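Local structure of fusolin (4OW5) at residues V165-L170 and V210-W215; T109-D112 and S116-P119. The protein probably acts on chitin as a lytic polysaccharide monooxygenase-like protein, enhances entomopoxvirus virulence and crystallises in vivo into viral spindles. One frame throughout, in Å; residues are numbered along the deposited sequence.

In the fold
Both contacts are buried in the chitin-binding domain, a fibronectin type III-like β-sandwich of the lytic polysaccharide monooxygenase family, away from the histidine metal sites. In chain order contact 2 comes first, within the loop between helix 80-87 and strand 120-123; contact 1 follows, packing the end of the loop after strand 147-154 on one part of the mixed sheet. Their centres are 14 Å apart and their nearest atoms about 5 Å. Contact 2 lies between that sheet and helices 10-17 and 32-47. A hydrogen bond from Gln164 NE2 to Asp112 O joins the two loops, knitting them together beside the sheet; one ethanediol, probably from the crystallisation liquor, bridges both and Arg10 NH1.

Contact 1. Residues V165-L170 and V210-W215; sequences VTWQQL and VLYVRW. With EDO (1,2-ethanediol), chain H.
Tyr212, the residue with most surface buried here, is met by Leu170 near CD2 and the root of the ring, and along its edge by Trp167. Its CG stands opposite the backbone N (chi1 -162°), and the ring projects from strand 209-217 toward the loop. Leu170 lies across it: CD1 comes to 3.6 Å from Tyr212 CD2, and CD2 of the same leucine packs 4.0 Å from Tyr212 CB; one methyl thus lies by the ring and the other by the root of the side chain. Trp167 and Tyr212 form a T-shaped pair in which the tyrosine edge is directed to the indole face, the planes at 77° and the centroids of the six-membered rings 5.4 Å apart. Trp167 CH2 and Tyr212 CE2 approach to 3.6 Å. Hydrogen bonds hold both rings at their polar ends, from Trp167 NE1 to Val88 O and from Tyr212 OH to Leu92 O, which ties the pair to the segment around the Cys93-Cys228 disulfide.

In the fibronectin type III-like sandwich, strand 147-154 runs between strands 170-176 and 209-217, and the leucine-tyrosine contact reaches over this middle strand, where Leu170 also touches Tyr152 and Thr154. The 3-10 turn 167-169 leads into strand 170-176, and a 3.1 Å bond from Leu170 N to Trp167 O closes it, bringing both residues to Tyr212 from the same short segment.

At the start of segment 165-170 Val165 and Val210 meet tip to tip, CG2 of Val165 lying 4.1 Å from CG1 of Val210, and Phe158 touches both valines. The backbone N of Val165 gives a nearly straight hydrogen bond, 165° at the hydrogen, to O1 of the ethanediol 2.7 Å away, while Val165 CG2 rests against C1 of the diol.

Contact 2. Residues T109-D112 and S116-P119; sequences TGMD and SWTP. With EDO (1,2-ethanediol), chain H.
Met111 and Trp117 lie nearest each other across the contact, with CA atoms 9.7 Å apart, the first in a 3-10 turn at 109-112, closed by a 3.0 Å bond from Asp112 N to Thr109 O, and the second in an irregular segment at 116-119. The indole reaches across the gap, its six-membered ring directed at the turn. Trp117 CZ2 lies 3.8 Å from Met111 O, and Gly110 O stands at the ring edge, near its plane. The methionine chain bends in at chi2 (-62°) and crosses the tryptophan at about a right angle, bringing SD to 4.0 Å from Trp117 CH2. This is a Met-aromatic contact of oblique kind, the sulfur 5.1 Å from the centroid of the Trp117 six-membered ring and 60° off its normal.

Trp117 NE1 donates to Val113 O, which helps hold the rotation of the indole from the short connection between the two segments. Arg10 holds the two sides together: its NH1 donates to Met111 O, and the residue makes a cation-pi contact with Trp117. Beside them, O1 of the ethanediol donates to Asp112 OD1 over 2.7 Å. That carboxylate oxygen also accepts from the backbone N of Cys93, half of the disulfide to Cys228, so the turn is tied to the loop that is linked to strand 223-234.

Helix 10-17 packs against both side chains through Cys14, whose disulfide to Cys34 leads to helix 32-47; from that helix Met33 and Ala37 touch the indole, and from strand 223-234 Asp230 reaches it as well.

Contact 1. Residues V165-L170 and V210-W215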
loop_
_atom_site.group_PDB
_atom_site.type_symbol
_atom_site.label_atom_id
_atom_site.label_comp_id
_atom_site.label_asym_id
_atom_site.label_seq_id
_atom_site.Cartn_x
_atom_site.Cartn_y
_atom_site.Cartn_z
ATOM N N VAL A 165 9.053 12.467 10.883
ATOM C CA VAL A 165 10.331 11.956 10.387
ATOM C C VAL A 165 11.399 12.372 11.406
ATOM O O VAL A 165 11.448 13.551 11.773
ATOM C CB VAL A 165 10.654 12.539 8.964
ATOM C CG1 VAL A 165 12.101 12.265 8.576
ATOM C CG2 VAL A 165 9.709 11.985 7.906
ATOM N N THR A 166 12.279 11.455 11.801
ATOM C CA THR A 166 13.370 11.720 12.750
ATOM C C THR A 166 14.681 11.147 12.219
ATOM O O THR A 166 14.648 10.214 11.413
ATOM C CB THR A 166 13.043 11.103 14.135
ATOM O OG1 THR A 166 13.029 9.689 14.023
ATOM C CG2 THR A 166 11.717 11.614 14.724
ATOM N N TRP A 167 15.823 11.637 12.728
ATOM C CA TRP A 167 17.131 11.139 12.297
ATOM C C TRP A 167 17.272 9.632 12.622
ATOM O O TRP A 167 17.844 8.899 11.808
ATOM C CB TRP A 167 18.288 11.966 12.876
ATOM C CG TRP A 167 18.397 13.343 12.318
ATOM C CD1 TRP A 167 18.053 14.515 12.929
ATOM C CD2 TRP A 167 18.903 13.701 11.024
ATOM N NE1 TRP A 167 18.323 15.575 12.098
ATOM C CE2 TRP A 167 18.812 15.104 10.911
ATOM C CE3 TRP A 167 19.283 12.968 9.905
ATOM C CZ2 TRP A 167 19.231 15.788 9.772
ATOM C CZ3 TRP A 167 19.701 13.652 8.772
ATOM C CH2 TRP A 167 19.719 15.045 8.733
ATOM N N GLN A 168 16.630 9.138 13.708
ATOM C CA GLN A 168 16.704 7.715 14.064
ATOM C C GLN A 168 15.927 6.838 13.076
ATOM O O GLN A 168 16.145 5.636 13.068
ATOM C CB GLN A 168 16.238 7.465 15.509
ATOM C CG GLN A 168 17.177 8.096 16.531
ATOM C CD GLN A 168 16.623 9.415 17.050
ATOM O OE1 GLN A 168 15.961 10.180 16.330
ATOM N NE2 GLN A 168 16.859 9.708 18.314
ATOM N N GLN A 169 15.038 7.409 12.238
ATOM C CA GLN A 169 14.322 6.661 11.207
ATOM C C GLN A 169 14.888 6.841 9.802
ATOM O O GLN A 169 14.258 6.353 8.872
ATOM C CB GLN A 169 12.851 7.096 11.159
ATOM C CG GLN A 169 12.102 6.714 12.416
ATOM C CD GLN A 169 10.725 7.320 12.346
ATOM O OE1 GLN A 169 10.563 8.561 12.418
ATOM N NE2 GLN A 169 9.736 6.483 12.086
ATOM N N LEU A 170 16.046 7.501 9.644
ATOM C CA LEU A 170 16.687 7.784 8.366
ATOM C C LEU A 170 18.000 7.002 8.170
ATOM O O LEU A 170 18.826 6.954 9.058
ATOM C CB LEU A 170 16.991 9.302 8.268
ATOM C CG LEU A 170 15.775 10.191 8.056
ATOM C CD1 LEU A 170 16.167 11.646 8.154
ATOM C CD2 LEU A 170 15.032 9.829 6.787
ATOM N N VAL A 210 9.678 8.192 2.730
ATOM C CA VAL A 210 10.201 9.538 2.623
ATOM C C VAL A 210 11.668 9.461 2.260
ATOM O O VAL A 210 12.417 8.616 2.779
ATOM C CB VAL A 210 9.962 10.377 3.946
ATOM C CG1 VAL A 210 10.846 11.636 4.007
ATOM C CG2 VAL A 210 8.508 10.743 4.100
ATOM N N LEU A 211 12.058 10.328 1.330
ATOM C CA LEU A 211 13.447 10.586 0.963
ATOM C C LEU A 211 13.769 11.947 1.557
ATOM O O LEU A 211 12.929 12.845 1.473
ATOM C CB LEU A 211 13.673 10.553 -0.559
ATOM C CG LEU A 211 13.469 9.167 -1.188
ATOM C CD1 LEU A 211 13.489 9.203 -2.671
ATOM C CD2 LEU A 211 14.498 8.189 -0.699
ATOM N N TYR A 212 14.863 12.046 2.296
ATOM C CA TYR A 212 15.301 13.282 2.928
ATOM C C TYR A 212 16.591 13.753 2.259
ATOM O O TYR A 212 17.530 12.984 2.153
ATOM C CB TYR A 212 15.504 13.072 4.408
ATOM C CG TYR A 212 15.551 14.333 5.248
ATOM C CD1 TYR A 212 14.530 15.282 5.179
ATOM C CD2 TYR A 212 16.614 14.582 6.108
ATOM C CE1 TYR A 212 14.550 16.418 5.971
ATOM C CE2 TYR A 212 16.614 15.686 6.948
ATOM C CZ TYR A 212 15.599 16.617 6.858
ATOM O OH TYR A 212 15.594 17.662 7.733
ATOM N N VAL A 213 16.590 14.972 1.744
ATOM C CA VAL A 213 17.733 15.539 1.013
ATOM C C VAL A 213 18.242 16.762 1.753
ATOM O O VAL A 213 17.480 17.703 2.040
ATOM C CB VAL A 213 17.363 15.914 -0.435
ATOM C CG1 VAL A 213 18.551 16.553 -1.169
ATOM C CG2 VAL A 213 16.881 14.699 -1.208
ATOM N N ARG A 214 19.551 16.756 1.983
ATOM C CA ARG A 214 20.301 17.823 2.592
ATOM C C ARG A 214 21.262 18.397 1.560
ATOM O O ARG A 214 22.056 17.644 1.006
ATOM C CB ARG A 214 21.092 17.290 3.777
ATOM C CG ARG A 214 21.892 18.382 4.471
ATOM C CD ARG A 214 22.773 17.779 5.522
ATOM N NE ARG A 214 23.592 18.783 6.192
ATOM C CZ ARG A 214 24.762 18.544 6.786
ATOM N NH1 ARG A 214 25.278 17.317 6.797
ATOM N NH2 ARG A 214 25.419 19.525 7.384
ATOM N N TRP A 215 21.186 19.689 1.289
ATOM C CA TRP A 215 22.099 20.398 0.380
ATOM C C TRP A 215 22.871 21.355 1.260
ATOM O O TRP A 215 22.300 22.311 1.789
ATOM C CB TRP A 215 21.371 21.119 -0.757
ATOM C CG TRP A 215 22.297 21.913 -1.640
ATOM C CD1 TRP A 215 23.568 21.585 -2.017
ATOM C CD2 TRP A 215 21.992 23.145 -2.303
ATOM N NE1 TRP A 215 24.079 22.550 -2.847
ATOM C CE2 TRP A 215 23.137 23.521 -3.038
ATOM C CE3 TRP A 215 20.864 23.970 -2.346
ATOM C CZ2 TRP A 215 23.194 24.706 -3.789
ATOM C CZ3 TRP A 215 20.921 25.146 -3.091
ATOM C CH2 TRP A 215 22.078 25.507 -3.791
HETATM C C1 EDO H . 7.332 14.669 8.865
HETATM O O1 EDO H . 7.801 14.800 10.162
HETATM C C2 EDO H . 5.879 14.184 8.811
HETATM O O2 EDO H . 5.787 13.493 7.587
#

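Contact 2. Residues T109-D112 and S116-P119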
loop_
_atom_site.group_PDB
_atom_site.type_symbol
_atom_site.label_atom_id
_atom_site.label_comp_id
_atom_site.label_asym_id
_atom_site.label_seq_id
_atom_site.Cartn_x
_atom_site.Cartn_y
_atom_site.Cartn_z
ATOM N N THR A 109 6.482 24.401 10.403
ATOM C CA THR A 109 6.100 23.173 11.111
ATOM C C THR A 109 4.848 22.494 10.616
ATOM O O THR A 109 4.697 21.309 10.906
ATOM C CB THR A 109 5.984 23.362 12.610
ATOM O OG1 THR A 109 4.981 24.330 12.889
ATOM C CG2 THR A 109 7.287 23.739 13.229
ATOM N N GLY A 110 4.017 23.155 9.810
ATOM C CA GLY A 110 2.871 22.495 9.199
ATOM C C GLY A 110 3.323 21.364 8.294
ATOM O O GLY A 110 2.653 20.342 8.185
ATOM N N MET A 111 4.534 21.484 7.715
ATOM C CA MET A 111 5.074 20.459 6.822
ATOM C C MET A 111 5.500 19.194 7.568
ATOM O O MET A 111 5.761 18.192 6.905
ATOM C CB MET A 111 6.237 21.036 5.982
ATOM C CG MET A 111 5.768 22.141 5.000
ATOM S SD MET A 111 4.571 21.499 3.775
ATOM C CE MET A 111 3.873 23.031 3.122
ATOM N N ASP A 112 5.493 19.181 8.911
ATOM C CA ASP A 112 5.865 17.988 9.688
ATOM C C ASP A 112 4.651 17.276 10.295
ATOM O O ASP A 112 4.837 16.307 11.032
ATOM C CB ASP A 112 6.868 18.346 10.780
ATOM C CG ASP A 112 8.257 18.415 10.220
ATOM O OD1 ASP A 112 8.842 17.316 9.907
ATOM O OD2 ASP A 112 8.770 19.526 10.082
ATOM N N SER A 116 -1.808 11.577 5.059
ATOM C CA SER A 116 -1.814 11.018 3.706
ATOM C C SER A 116 -1.115 11.923 2.685
ATOM O O SER A 116 -1.719 12.298 1.674
ATOM C CB SER A 116 -3.253 10.746 3.272
ATOM O OG SER A 116 -4.082 11.888 3.416
ATOM N N TRP A 117 0.176 12.243 2.918
ATOM C CA TRP A 117 0.940 13.106 2.014
ATOM C C TRP A 117 0.957 12.498 0.624
ATOM O O TRP A 117 1.097 11.290 0.525
ATOM C CB TRP A 117 2.368 13.325 2.516
ATOM C CG TRP A 117 2.430 14.218 3.717
ATOM C CD1 TRP A 117 2.514 13.845 5.028
ATOM C CD2 TRP A 117 2.326 15.638 3.711
ATOM N NE1 TRP A 117 2.605 14.964 5.825
ATOM C CE2 TRP A 117 2.389 16.070 5.053
ATOM C CE3 TRP A 117 2.211 16.600 2.692
ATOM C CZ2 TRP A 117 2.339 17.409 5.399
ATOM C CZ3 TRP A 117 2.159 17.935 3.044
ATOM C CH2 TRP A 117 2.236 18.325 4.374
ATOM N N THR A 118 0.758 13.309 -0.432
ATOM C CA THR A 118 0.687 12.792 -1.793
ATOM C C THR A 118 2.093 12.428 -2.248
ATOM O O THR A 118 2.958 13.308 -2.290
ATOM C CB THR A 118 0.041 13.778 -2.760
ATOM O OG1 THR A 118 -1.264 14.076 -2.295
ATOM C CG2 THR A 118 -0.033 13.227 -4.217
ATOM N N PRO A 119 2.324 11.159 -2.639
ATOM C CA PRO A 119 3.660 10.789 -3.088
ATOM C C PRO A 119 3.841 10.815 -4.571
ATOM O O PRO A 119 2.893 10.738 -5.329
ATOM C CB PRO A 119 3.760 9.348 -2.602
ATOM C CG PRO A 119 2.341 8.808 -2.880
ATOM C CD PRO A 119 1.430 9.981 -2.582
HETATM C C1 EDO H . 7.332 14.669 8.865
HETATM O O1 EDO H . 7.801 14.800 10.162
HETATM C C2 EDO H . 5.879 14.184 8.811
HETATM O O2 EDO H . 5.787 13.493 7.587
#